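Local coordinates for protein luciferase-like monooxygenase (Streptomyces bottropensis, PDB 4US5) that probably works as a flavin-dependent monooxygenase related to bacterial luciferase, using molecular oxygen to oxidise an organic substrate, at residues P196-T199 and R200-M203; E235-R238 and V239-T242; R295-L298 and T299-D303; H317-R320 and D321-S325; Y326-L329 and A330-F333. One frame throughout, in Å; residues are numbered along the deposited sequence. Where two conformers were deposited one is given.

Contact 1: residues P196-T199 and R200-M203; sequences PQFT and REAM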
loop_
_atom_site.group_PDB
_atom_site.type_symbol
_atom_site.label_atom_id
_atom_site.label_comp_id
_atom_site.label_asym_id
_atom_site.label_seq_id
_atom_site.Cartn_x
_atom_site.Cartn_y
_atom_site.Cartn_z
ATOM N N PRO B 196 -2.545 -27.065 -15.249
ATOM C CA PRO B 196 -1.545 -27.702 -16.086
ATOM C C PRO B 196 -2.170 -28.461 -17.269
ATOM O O PRO B 196 -1.472 -28.741 -18.231
ATOM C CB PRO B 196 -0.852 -28.680 -15.141
ATOM C CG PRO B 196 -1.853 -28.930 -14.066
ATOM C CD PRO B 196 -2.601 -27.645 -13.912
ATOM N N GLN B 197 -3.469 -28.729 -17.217
ATOM C CA GLN B 197 -4.125 -29.403 -18.358
ATOM C C GLN B 197 -4.168 -28.539 -19.629
ATOM O O GLN B 197 -4.246 -29.079 -20.712
ATOM C CB GLN B 197 -5.538 -29.885 -17.974
ATOM C CG GLN B 197 -6.515 -28.773 -17.640
ATOM C CD GLN B 197 -6.615 -28.500 -16.143
ATOM O OE1 GLN B 197 -5.593 -28.488 -15.397
ATOM N NE2 GLN B 197 -7.842 -28.274 -15.685
ATOM N N PHE B 198 -4.081 -27.215 -19.512
ATOM C CA PHE B 198 -4.216 -26.333 -20.667
ATOM C C PHE B 198 -3.020 -25.434 -20.968
ATOM O O PHE B 198 -3.112 -24.532 -21.784
ATOM C CB PHE B 198 -5.471 -25.470 -20.489
ATOM C CG PHE B 198 -6.758 -26.276 -20.419
ATOM C CD1 PHE B 198 -7.117 -27.105 -21.462
ATOM C CD2 PHE B 198 -7.632 -26.131 -19.359
ATOM C CE1 PHE B 198 -8.297 -27.834 -21.422
ATOM C CE2 PHE B 198 -8.826 -26.849 -19.313
ATOM C CZ PHE B 198 -9.153 -27.706 -20.351
ATOM N N THR B 199 -1.892 -25.685 -20.315
ATOM C CA THR B 199 -0.735 -24.820 -20.480
ATOM C C THR B 199 -0.315 -24.653 -21.934
ATOM O O THR B 199 -0.173 -23.537 -22.429
ATOM C CB THR B 199 0.458 -25.368 -19.668
ATOM O OG1 THR B 199 0.053 -25.527 -18.296
ATOM C CG2 THR B 199 1.649 -24.410 -19.748
ATOM N N ARG B 200 -0.096 -25.765 -22.626
ATOM C CA ARG B 200 0.334 -25.692 -24.011
ATOM C C ARG B 200 -0.670 -24.943 -24.882
ATOM O O ARG B 200 -0.296 -24.025 -25.633
ATOM C CB ARG B 200 0.607 -27.101 -24.557
ATOM C CG ARG B 200 1.037 -27.099 -26.020
ATOM C CD ARG B 200 1.281 -28.503 -26.488
ATOM N NE ARG B 200 2.519 -29.096 -25.959
ATOM C CZ ARG B 200 3.731 -28.892 -26.451
ATOM N NH1 ARG B 200 3.931 -28.055 -27.448
ATOM N NH2 ARG B 200 4.759 -29.521 -25.944
ATOM N N GLU B 201 -1.933 -25.277 -24.764
ATOM C CA GLU B 201 -2.970 -24.623 -25.574
ATOM C C GLU B 201 -3.066 -23.137 -25.280
ATOM O O GLU B 201 -3.178 -22.310 -26.203
ATOM C CB GLU B 201 -4.350 -25.287 -25.379
ATOM C CG GLU B 201 -5.463 -24.643 -26.189
ATOM C CD GLU B 201 -6.850 -25.228 -25.954
ATOM O OE1 GLU B 201 -6.990 -26.245 -25.247
ATOM O OE2 GLU B 201 -7.813 -24.660 -26.495
ATOM N N ALA B 202 -3.052 -22.785 -23.995
ATOM C CA ALA B 202 -3.158 -21.394 -23.586
ATOM C C ALA B 202 -2.023 -20.549 -24.127
ATOM O O ALA B 202 -2.267 -19.487 -24.674
ATOM C CB ALA B 202 -3.240 -21.280 -22.061
HETATM N N MSE B 203 -0.795 -21.027 -24.006
HETATM C CA MSE B 203 0.353 -20.287 -24.447
HETATM C C MSE B 203 0.387 -20.218 -25.980
HETATM O O MSE B 203 0.774 -19.205 -26.552
HETATM C CB MSE B 203 1.625 -20.851 -23.847
HETATM C CG MSE B 203 1.603 -20.734 -22.298
HETATM SE SE MSE B 203 1.963 -18.864 -21.761
HETATM C CE MSE B 203 3.920 -18.985 -21.673
HETATM O O HOH W 1 -2.796 -27.859 -23.480
#

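Contact 2: residues E235-R238 and V239-T242; sequences EAQR and VYAT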
loop_
_atom_site.group_PDB
_atom_site.type_symbol
_atom_site.label_atom_id
_atom_site.label_comp_id
_atom_site.label_asym_id
_atom_site.label_seq_id
_atom_site.Cartn_x
_atom_site.Cartn_y
_atom_site.Cartn_z
ATOM N N GLU B 235 16.886 -35.153 -1.838
ATOM C CA GLU B 235 16.652 -34.001 -0.965
ATOM C C GLU B 235 15.447 -33.181 -1.518
ATOM O O GLU B 235 14.613 -32.709 -0.761
ATOM C CB GLU B 235 17.891 -33.135 -0.833
ATOM C CG GLU B 235 17.717 -31.964 0.152
ATOM C CD GLU B 235 17.284 -32.371 1.580
ATOM O OE1 GLU B 235 17.539 -33.508 2.043
ATOM O OE2 GLU B 235 16.736 -31.499 2.276
ATOM N N ALA B 236 15.371 -33.046 -2.830
ATOM C CA ALA B 236 14.219 -32.333 -3.440
ATOM C C ALA B 236 12.928 -33.018 -3.056
ATOM O O ALA B 236 11.926 -32.340 -2.755
ATOM C CB ALA B 236 14.346 -32.273 -4.947
ATOM N N GLN B 237 12.899 -34.366 -3.086
ATOM C CA GLN B 237 11.651 -35.084 -2.752
ATOM C C GLN B 237 11.256 -34.871 -1.312
ATOM O O GLN B 237 10.076 -34.754 -0.996
ATOM C CB GLN B 237 11.775 -36.592 -3.027
ATOM C CG GLN B 237 11.724 -36.941 -4.514
ATOM C CD GLN B 237 10.426 -36.525 -5.168
ATOM O OE1 GLN B 237 9.339 -36.706 -4.605
ATOM N NE2 GLN B 237 10.525 -35.968 -6.337
ATOM N N ARG B 238 12.242 -34.811 -0.426
ATOM C CA ARG B 238 11.985 -34.537 0.977
ATOM C C ARG B 238 11.326 -33.136 1.142
ATOM O O ARG B 238 10.294 -33.002 1.805
ATOM C CB ARG B 238 13.267 -34.591 1.790
ATOM C CG ARG B 238 13.127 -34.148 3.244
ATOM C CD ARG B 238 14.470 -34.050 3.967
ATOM N NE ARG B 238 14.295 -33.278 5.209
ATOM C CZ ARG B 238 14.359 -31.955 5.325
ATOM N NH1 ARG B 238 14.738 -31.186 4.315
ATOM N NH2 ARG B 238 14.118 -31.400 6.504
ATOM N N VAL B 239 11.931 -32.131 0.534
ATOM C CA VAL B 239 11.392 -30.736 0.622
ATOM C C VAL B 239 9.953 -30.675 -0.004
ATOM O O VAL B 239 9.054 -30.004 0.522
ATOM C CB VAL B 239 12.359 -29.718 -0.039
ATOM C CG1 VAL B 239 11.775 -28.302 0.014
ATOM C CG2 VAL B 239 13.713 -29.749 0.649
ATOM N N TYR B 240 9.728 -31.442 -1.070
ATOM C CA TYR B 240 8.443 -31.499 -1.772
ATOM C C TYR B 240 7.322 -32.167 -0.971
ATOM O O TYR B 240 6.163 -31.928 -1.224
ATOM C CB TYR B 240 8.647 -32.281 -3.090
ATOM C CG TYR B 240 7.451 -32.433 -3.961
ATOM C CD1 TYR B 240 6.655 -31.338 -4.314
ATOM C CD2 TYR B 240 7.145 -33.679 -4.534
ATOM C CE1 TYR B 240 5.567 -31.481 -5.160
ATOM C CE2 TYR B 240 6.073 -33.820 -5.412
ATOM C CZ TYR B 240 5.298 -32.728 -5.719
ATOM O OH TYR B 240 4.224 -32.896 -6.556
ATOM N N ALA B 241 7.682 -32.981 0.007
ATOM C CA ALA B 241 6.699 -33.707 0.796
ATOM C C ALA B 241 5.704 -32.779 1.507
ATOM O O ALA B 241 4.529 -33.100 1.644
ATOM C CB ALA B 241 7.405 -34.601 1.799
ATOM N N THR B 242 6.187 -31.628 1.967
ATOM C CA THR B 242 5.324 -30.570 2.489
ATOM C C THR B 242 4.152 -30.275 1.576
ATOM O O THR B 242 2.981 -30.237 2.008
ATOM C CB THR B 242 6.158 -29.280 2.680
ATOM O OG1 THR B 242 7.070 -29.483 3.750
ATOM C CG2 THR B 242 5.297 -28.039 2.940
#

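Contact 3: residues R295-L298 and T299-D303; sequences RDQL and TKMAD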
loop_
_atom_site.group_PDB
_atom_site.type_symbol
_atom_site.label_atom_id
_atom_site.label_comp_id
_atom_site.label_asym_id
_atom_site.label_seq_id
_atom_site.Cartn_x
_atom_site.Cartn_y
_atom_site.Cartn_z
ATOM N N ARG B 295 16.151 -27.987 -14.395
ATOM C CA ARG B 295 16.573 -27.126 -15.511
ATOM C C ARG B 295 16.080 -27.716 -16.832
ATOM O O ARG B 295 15.458 -27.032 -17.659
ATOM C CB ARG B 295 18.102 -26.984 -15.527
ATOM C CG ARG B 295 18.638 -26.189 -16.711
ATOM C CD ARG B 295 20.117 -26.507 -16.973
ATOM N NE ARG B 295 20.286 -27.903 -17.361
ATOM C CZ ARG B 295 21.411 -28.605 -17.277
ATOM N NH1 ARG B 295 22.525 -28.068 -16.794
ATOM N NH2 ARG B 295 21.423 -29.873 -17.675
ATOM N N ASP B 296 16.305 -29.015 -16.995
ATOM C CA ASP B 296 15.929 -29.675 -18.264
ATOM C C ASP B 296 14.418 -29.668 -18.458
ATOM O O ASP B 296 13.922 -29.369 -19.553
ATOM C CB ASP B 296 16.470 -31.107 -18.293
ATOM C CG ASP B 296 17.984 -31.169 -18.416
ATOM O OD1 ASP B 296 18.634 -30.130 -18.694
ATOM O OD2 ASP B 296 18.537 -32.259 -18.213
ATOM N N GLN B 297 13.673 -30.001 -17.408
ATOM C CA GLN B 297 12.220 -30.029 -17.490
ATOM C C GLN B 297 11.671 -28.641 -17.812
ATOM O O GLN B 297 10.797 -28.467 -18.673
ATOM C CB GLN B 297 11.628 -30.547 -16.175
ATOM C CG GLN B 297 10.118 -30.595 -16.124
ATOM C CD GLN B 297 9.520 -31.642 -17.083
ATOM O OE1 GLN B 297 9.447 -32.816 -16.754
ATOM N NE2 GLN B 297 9.106 -31.204 -18.272
ATOM N N LEU B 298 12.174 -27.636 -17.101
ATOM C CA LEU B 298 11.649 -26.293 -17.250
ATOM C C LEU B 298 12.002 -25.691 -18.596
ATOM O O LEU B 298 11.205 -24.992 -19.192
ATOM C CB LEU B 298 12.164 -25.380 -16.112
ATOM C CG LEU B 298 11.599 -25.673 -14.733
ATOM C CD1 LEU B 298 12.409 -24.925 -13.664
ATOM C CD2 LEU B 298 10.134 -25.279 -14.653
ATOM N N THR B 299 13.184 -26.022 -19.098
ATOM C CA THR B 299 13.613 -25.550 -20.409
ATOM C C THR B 299 12.701 -26.112 -21.529
ATOM O O THR B 299 12.317 -25.387 -22.447
ATOM C CB THR B 299 15.094 -25.888 -20.664
ATOM O OG1 THR B 299 15.898 -25.169 -19.725
ATOM C CG2 THR B 299 15.506 -25.462 -22.072
ATOM N N LYS B 300 12.350 -27.392 -21.436
ATOM C CA LYS B 300 11.393 -27.997 -22.381
ATOM C C LYS B 300 10.096 -27.208 -22.372
ATOM O O LYS B 300 9.512 -26.907 -23.437
ATOM C CB LYS B 300 11.107 -29.443 -22.007
ATOM C CG LYS B 300 12.239 -30.430 -22.276
ATOM C CD LYS B 300 11.751 -31.879 -22.132
ATOM C CE LYS B 300 12.805 -32.917 -22.515
ATOM N NZ LYS B 300 12.410 -34.317 -22.156
HETATM N N MSE B 301 9.635 -26.856 -21.164
HETATM C CA MSE B 301 8.360 -26.171 -21.003
HETATM C C MSE B 301 8.428 -24.790 -21.563
HETATM O O MSE B 301 7.519 -24.341 -22.264
HETATM C CB MSE B 301 7.964 -26.156 -19.520
HETATM C CG MSE B 301 7.631 -27.571 -19.048
HETATM SE SE MSE B 301 7.574 -27.666 -17.112
HETATM C CE MSE B 301 5.920 -26.658 -16.877
ATOM N N ALA B 302 9.516 -24.101 -21.287
ATOM C CA ALA B 302 9.733 -22.764 -21.850
ATOM C C ALA B 302 9.830 -22.749 -23.397
ATOM O O ALA B 302 9.241 -21.891 -24.047
ATOM C CB ALA B 302 10.946 -22.120 -21.229
ATOM N N ASP B 303 10.561 -23.703 -23.962
ATOM C CA ASP B 303 10.693 -23.812 -25.416
ATOM C C ASP B 303 9.328 -24.007 -26.037
ATOM O O ASP B 303 8.988 -23.362 -27.029
ATOM C CB ASP B 303 11.589 -24.996 -25.805
ATOM C CG ASP B 303 13.040 -24.749 -25.534
ATOM O OD1 ASP B 303 13.442 -23.601 -25.325
ATOM O OD2 ASP B 303 13.813 -25.727 -25.503
#

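Contact 4: residues H317-R320 and D321-S325; sequences HDQR and DRLRS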
loop_
_atom_site.group_PDB
_atom_site.type_symbol
_atom_site.label_atom_id
_atom_site.label_comp_id
_atom_site.label_asym_id
_atom_site.label_seq_id
_atom_site.Cartn_x
_atom_site.Cartn_y
_atom_site.Cartn_z
ATOM N N HIS B 317 8.381 -25.352 3.374
ATOM C CA HIS B 317 8.145 -25.078 4.790
ATOM C C HIS B 317 9.268 -24.222 5.391
ATOM O O HIS B 317 9.012 -23.272 6.134
ATOM C CB HIS B 317 8.027 -26.379 5.574
ATOM C CG HIS B 317 7.930 -26.177 7.051
ATOM N ND1 HIS B 317 9.025 -26.230 7.876
ATOM C CD2 HIS B 317 6.871 -25.867 7.845
ATOM C CE1 HIS B 317 8.655 -25.964 9.118
ATOM N NE2 HIS B 317 7.348 -25.757 9.130
ATOM N N ASP B 318 10.515 -24.593 5.113
ATOM C CA ASP B 318 11.671 -24.029 5.788
ATOM C C ASP B 318 12.373 -23.030 4.928
ATOM O O ASP B 318 12.835 -23.355 3.867
ATOM C CB ASP B 318 12.624 -25.185 6.203
ATOM C CG ASP B 318 13.710 -24.751 7.213
ATOM O OD1 ASP B 318 14.360 -23.687 7.083
ATOM O OD2 ASP B 318 13.863 -25.497 8.200
ATOM N N GLN B 319 12.485 -21.797 5.427
ATOM C CA GLN B 319 13.161 -20.736 4.717
ATOM C C GLN B 319 14.547 -21.118 4.211
ATOM O O GLN B 319 14.948 -20.679 3.138
ATOM C CB GLN B 319 13.211 -19.486 5.592
ATOM C CG GLN B 319 13.921 -18.293 4.996
ATOM C CD GLN B 319 13.137 -17.550 3.931
ATOM O OE1 GLN B 319 12.244 -18.092 3.310
ATOM N NE2 GLN B 319 13.550 -16.324 3.662
ATOM N N ARG B 320 15.295 -21.917 4.976
ATOM C CA ARG B 320 16.644 -22.285 4.545
ATOM C C ARG B 320 16.587 -23.192 3.303
ATOM O O ARG B 320 17.406 -23.061 2.386
ATOM C CB ARG B 320 17.413 -23.014 5.671
ATOM C CG ARG B 320 17.619 -22.185 6.946
ATOM C CD ARG B 320 17.922 -23.006 8.190
ATOM N NE ARG B 320 16.741 -23.683 8.711
ATOM C CZ ARG B 320 16.691 -24.400 9.843
ATOM N NH1 ARG B 320 17.768 -24.528 10.604
ATOM N NH2 ARG B 320 15.565 -24.981 10.204
ATOM N N ASP B 321 15.636 -24.101 3.286
ATOM C CA ASP B 321 15.392 -24.935 2.116
ATOM C C ASP B 321 14.919 -24.069 0.926
ATOM O O ASP B 321 15.259 -24.324 -0.231
ATOM C CB ASP B 321 14.342 -26.009 2.420
ATOM C CG ASP B 321 14.860 -27.092 3.359
ATOM O OD1 ASP B 321 16.107 -27.205 3.503
ATOM O OD2 ASP B 321 14.014 -27.803 3.925
ATOM N N ARG B 322 14.083 -23.094 1.213
ATOM C CA ARG B 322 13.525 -22.273 0.174
ATOM C C ARG B 322 14.574 -21.412 -0.511
ATOM O O ARG B 322 14.642 -21.349 -1.726
ATOM C CB ARG B 322 12.434 -21.395 0.749
ATOM C CG ARG B 322 11.638 -20.678 -0.319
ATOM C CD ARG B 322 10.767 -19.581 0.271
ATOM N NE ARG B 322 9.708 -19.251 -0.661
ATOM C CZ ARG B 322 8.878 -18.213 -0.510
ATOM N NH1 ARG B 322 8.989 -17.405 0.525
ATOM N NH2 ARG B 322 7.925 -18.017 -1.403
ATOM N N LEU B 323 15.380 -20.699 0.281
ATOM C CA LEU B 323 16.440 -19.896 -0.268
ATOM C C LEU B 323 17.409 -20.738 -1.109
ATOM O O LEU B 323 17.794 -20.336 -2.212
ATOM C CB LEU B 323 17.201 -19.152 0.846
ATOM C CG LEU B 323 16.386 -18.117 1.595
ATOM C CD1 LEU B 323 17.167 -17.525 2.733
ATOM C CD2 LEU B 323 15.872 -17.015 0.684
ATOM N N ARG B 324 17.703 -21.937 -0.626
ATOM C CA ARG B 324 18.541 -22.885 -1.374
ATOM C C ARG B 324 17.969 -23.179 -2.756
ATOM O O ARG B 324 18.707 -23.199 -3.752
ATOM C CB ARG B 324 18.787 -24.226 -0.613
ATOM C CG ARG B 324 20.051 -24.211 0.250
ATOM C CD ARG B 324 20.435 -25.546 0.862
ATOM N NE ARG B 324 19.463 -25.999 1.836
ATOM C CZ ARG B 324 19.500 -25.700 3.137
ATOM N NH1 ARG B 324 20.496 -24.974 3.643
ATOM N NH2 ARG B 324 18.563 -26.170 3.943
ATOM N N SER B 325 16.673 -23.453 -2.798
ATOM C CA SER B 325 15.995 -23.753 -4.062
ATOM C C SER B 325 16.198 -22.641 -5.068
ATOM O O SER B 325 16.631 -22.882 -6.204
ATOM C CB SER B 325 14.498 -24.070 -3.815
ATOM O OG SER B 325 13.843 -24.451 -5.032
HETATM O O HOH W 2 11.386 -27.316 4.140
#

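Contact 5: residues Y326-L329 and A330-F333; sequences YRLL and AEAF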
loop_
_atom_site.group_PDB
_atom_site.type_symbol
_atom_site.label_atom_id
_atom_site.label_comp_id
_atom_site.label_asym_id
_atom_site.label_seq_id
_atom_site.Cartn_x
_atom_site.Cartn_y
_atom_site.Cartn_z
ATOM N N TYR B 326 15.994 -21.379 -4.648
ATOM C CA TYR B 326 16.159 -20.279 -5.535
ATOM C C TYR B 326 17.616 -20.013 -5.933
ATOM O O TYR B 326 17.876 -19.557 -7.035
ATOM C CB TYR B 326 15.475 -18.990 -4.960
ATOM C CG TYR B 326 13.978 -19.023 -5.065
ATOM C CD1 TYR B 326 13.206 -19.568 -4.063
ATOM C CD2 TYR B 326 13.312 -18.481 -6.173
ATOM C CE1 TYR B 326 11.810 -19.609 -4.150
ATOM C CE2 TYR B 326 11.917 -18.530 -6.262
ATOM C CZ TYR B 326 11.182 -19.097 -5.251
ATOM O OH TYR B 326 9.771 -19.086 -5.320
ATOM N N ARG B 327 18.552 -20.239 -5.000
ATOM C CA ARG B 327 19.984 -20.131 -5.287
ATOM C C ARG B 327 20.416 -21.156 -6.334
ATOM O O ARG B 327 21.085 -20.828 -7.288
ATOM C CB ARG B 327 20.798 -20.396 -4.026
ATOM C CG ARG B 327 20.943 -19.214 -3.143
ATOM C CD ARG B 327 22.238 -19.341 -2.325
ATOM N NE ARG B 327 22.195 -18.486 -1.173
ATOM C CZ ARG B 327 22.667 -17.245 -1.163
ATOM N NH1 ARG B 327 23.231 -16.737 -2.256
ATOM N NH2 ARG B 327 22.574 -16.507 -0.054
ATOM N N LEU B 328 19.989 -22.380 -6.147
ATOM C CA LEU B 328 20.350 -23.474 -7.082
ATOM C C LEU B 328 19.768 -23.239 -8.458
ATOM O O LEU B 328 20.438 -23.461 -9.483
ATOM C CB LEU B 328 19.882 -24.818 -6.541
ATOM C CG LEU B 328 20.570 -25.347 -5.309
ATOM C CD1 LEU B 328 19.804 -26.537 -4.771
ATOM C CD2 LEU B 328 22.045 -25.707 -5.585
ATOM N N LEU B 329 18.546 -22.689 -8.516
ATOM C CA LEU B 329 17.945 -22.353 -9.798
ATOM C C LEU B 329 18.692 -21.237 -10.553
ATOM O O LEU B 329 18.864 -21.309 -11.769
ATOM C CB LEU B 329 16.461 -21.940 -9.629
ATOM C CG LEU B 329 15.463 -23.036 -9.366
ATOM C CD1 LEU B 329 14.110 -22.436 -8.935
ATOM C CD2 LEU B 329 15.315 -23.883 -10.620
ATOM N N ALA B 330 19.083 -20.190 -9.845
ATOM C CA ALA B 330 19.827 -19.131 -10.454
ATOM C C ALA B 330 21.109 -19.686 -11.107
ATOM O O ALA B 330 21.496 -19.246 -12.191
ATOM C CB ALA B 330 20.196 -18.073 -9.433
ATOM N N GLU B 331 21.786 -20.561 -10.399
ATOM C CA GLU B 331 23.055 -21.182 -10.900
ATOM C C GLU B 331 22.739 -22.091 -12.117
ATOM O O GLU B 331 23.365 -21.988 -13.160
ATOM C CB GLU B 331 23.694 -21.994 -9.777
ATOM C CG GLU B 331 25.010 -22.693 -10.135
ATOM C CD GLU B 331 25.535 -23.617 -9.012
ATOM O OE1 GLU B 331 24.755 -24.049 -8.120
ATOM O OE2 GLU B 331 26.747 -23.931 -9.040
ATOM N N ALA B 332 21.683 -22.878 -12.012
ATOM C CA ALA B 332 21.307 -23.754 -13.130
ATOM C C ALA B 332 20.935 -23.003 -14.399
ATOM O O ALA B 332 21.222 -23.465 -15.508
ATOM C CB ALA B 332 20.176 -24.674 -12.710
ATOM N N PHE B 333 20.306 -21.836 -14.266
ATOM C CA PHE B 333 19.941 -21.016 -15.412
ATOM C C PHE B 333 20.970 -19.925 -15.750
ATOM O O PHE B 333 20.704 -19.060 -16.578
ATOM C CB PHE B 333 18.536 -20.437 -15.201
ATOM C CG PHE B 333 17.461 -21.446 -15.400
ATOM C CD1 PHE B 333 17.124 -22.336 -14.381
ATOM C CD2 PHE B 333 16.887 -21.605 -16.639
ATOM C CE1 PHE B 333 16.159 -23.288 -14.579
ATOM C CE2 PHE B 333 15.931 -22.574 -16.832
ATOM C CZ PHE B 333 15.587 -23.418 -15.810
HETATM O O HOH W 3 22.527 -25.200 -9.480
#

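Contact 1: residues P196-T199 and R200-M203
R200, the residue after T199, sends its side chain out of the turn that the two segments build together. Its CG is anti to the backbone N (chi1 179°), which carries the long chain outward to a salt bridge with E282; an arginine suits such an exposed place. E201 runs extended beside F198: the two side chains point the same way, and OE1 of E201 comes within 3.9 Å of CD1 of F198, with carboxylate and ring planes 84° apart. The backbone N of E201 donates to a water at 3.0 Å, which in turn gives a weak bond to the Q197 carbonyl. A202 N donates to F198 O at 2.8 Å, and its small CB fits 3.3 Å from that same F198 O and packs on Y190 of strand 188-191. M203, a selenomethionine, bonds through its N to T199 O at 3.0 Å and lays CG 3.3 Å from this oxygen before bending away toward Y190 and T305. T199 itself is buried, its OG1 bonded to H192. With F198 at the N-cap position, these bonds form the opening turn of helix 199-209, which follows strand 188-191 in a beta-alpha unit of the TIM barrel.

Contact 2: residues E235-R238 and V239-T242
E235 and V239 meet one turn apart on helix 233-251, an outer helix of the TIM barrel, where the contact joins residues three and four apart. V239 N donates to E235 O at 3.0 Å, while V239 CG2 lies 3.9 Å from OE2 of E235. The glutamate carboxylate reaches this spot because its chain bends at the second torsion (chi2 56°). A236 is small and buried against V288; its carbonyl O receives Y240 N at 2.9 Å. Q237 lies alongside Y240, its end brought round by a bend at chi2, and sets OE1 3.7 Å from CD2 of Y240 at the ring edge, with amide and ring planes 84° apart. The tyrosine ring then goes on to pack on Y286, V288 and C228. R238 stretches from CG to NE, and NH1 meets OE2 of E235 at 2.9 Å in a salt bridge on the syn side of the oxygen. Its NE forms a second salt bridge with D262 of the neighbouring helix 261-268, so the guanidinium is held between two acids. A leucine in its place would probably leave both E235 and D262 without their positive mate and let the E235 carboxylate turn away from V239. Further along, the carbonyls of Q237 and R238 compete for one donor: A241 N bonds only weakly to Q237 O at 3.1 Å and makes a straighter hydrogen bond to R238 O, three residues back, at 3.2 Å, coming from above that carbonyl plane.

Contact 3: residues R295-L298 and T299-D303
R295 to L298 and T299 to D303 form an unbroken stretch of alpha-helix, in which T299, K300, M301 and A302 each donate a backbone N to the carbonyl four residues back, from R295 to L298. The R295 carbonyl has a second donor as well: T299 OG1 reaches R295 O at 2.8 Å from above the carbonyl plane, on the opposite face from T299 N. A hydroxyl suits this place because, with OG1 anti to the carbonyl carbon (chi1 -65°), it can satisfy itself on its own helix. R295 lies alongside T299, then bends at chi3 and grips D296 side-on, NE at 3.1 Å and NH2 at 3.0 Å from the single oxygen OD1, which lies in the guanidinium plane. With an alanine in place of R295, D296 would probably lose this charge partner and its carboxylate be freer to turn. On another side Q297 crosses M301, a selenomethionine: Q297 CG and the selenium SE of M301 are 4.0 Å apart, as are Q297 NE2 and M301 CG. L298 CD2 touches SE of M301 more loosely, at 4.3 Å. L298 and M301 form the buried side of helix 291-305, pressed on V225 of strand 221-229 and on V287 of strand 286-289, while W283, in the loop before strand 286-289, covers Q297 and M301.

Contact 4: residues H317-R320 and D321-S325
R324 folds its guanidinium back over the R320 carbonyl, so that R320 O lies 3.4 Å above the centre of one face. A bend at chi3 (-66°) brings the group round, and its edge is claimed too: NH2 of R324 meets OD1 of D321 at 2.7 Å, in the guanidinium plane. One flat cation thus covers a carbonyl and pairs with an acid one turn back. D318, at the N-cap, has CG anti to its backbone N (chi1 -166°), placing OD1 to accept R320 N at 2.9 Å; aspartate suits a helix start because its short side chain can receive an amide there. R320 returns the grip side-on, NE to OD1 of D318 at 2.9 Å and NH2 to the syn lone pair of OD2 at 2.7 Å. OD1 therefore holds two donors, which should keep the carboxylate from rotating. A water joins D318 N to OD2 of D321, and D318 CB packs on that same oxygen. Q319 bends at chi2 (76°) so that its amide lies across its neighbours: OE1 touches CD of R322 at 3.7 Å, NE2 rests 3.8 Å from CD2 of L323, and NE2 also bonds to E30. The sequence opens helix 319-332. L323 packs on E30, L31 and L34 of helix 21-38, R322 reaches inward to E11 of strand 6-11 and to S314, and D321 faces V239 of helix 233-251.

Contact 5: residues Y326-L329 and A330-F333
L329 and F333 lie side by side at the C-terminal end of helix 319-332, which packs outside the TIM-barrel strands and closes the helical layer near the chain's end. Four backbone hydrogen bonds of the alpha type tie the two halves, A330, E331, A332 and F333 donating to Y326, R327, L328 and L329; F333 is the first residue to leave helical angles. Among polar side chains, E331 extends from the helix, CG anti to its backbone N (chi1 -180°), and a water bridges the side chain to the backbone three residues back: it donates to OE1 of E331 at 2.9 Å and to L328 O at 2.7 Å. Glutamate fits here, since its exposed carboxylate can share that water. A methyl flanks the same carboxylate, L328 CD2 lying 4.1 Å from OE1 of E331. Y326 points its OH the other way, to V312 O and S314, and so ties the helix to strand 309-313. Close packing on the backbone comes from A330 and A332, small enough to put their CB atoms near the carbonyls of the preceding turn; A330 also rests against L38. The apolar pair is L329 with F333, CD2 touching CE1 at 4.1 Å, both residues packing on L7. With F333 CG anti to the carbonyl carbon (chi1 -75°), the ring presents its edge to L329 O, which lies in the ring plane 3.3 Å from CD1 of F333.

How the contacts relate
Along the chain the contacts follow in series from contact 1 to contact 5, on outer helices of the TIM barrel, contacts 4 and 5 sharing helix 319-332 with their centres 13 Å apart. Contacts 2 and 4 touch directly, T242 packing on H317 and R238 forming a long, weak ion pair with D321. Contact 3 meets contact 5, F333 resting on R295, L298 and T299. Contact 1 touches none of the others, its nearest atoms about 6 Å from contact 3, though its helix 199-209 packs on the end of helix 291-305. The touching pairs thus join helix 319-332 to helix 233-251 at its start and to helix 291-305 at its end, in the helical layer outside the parallel strands.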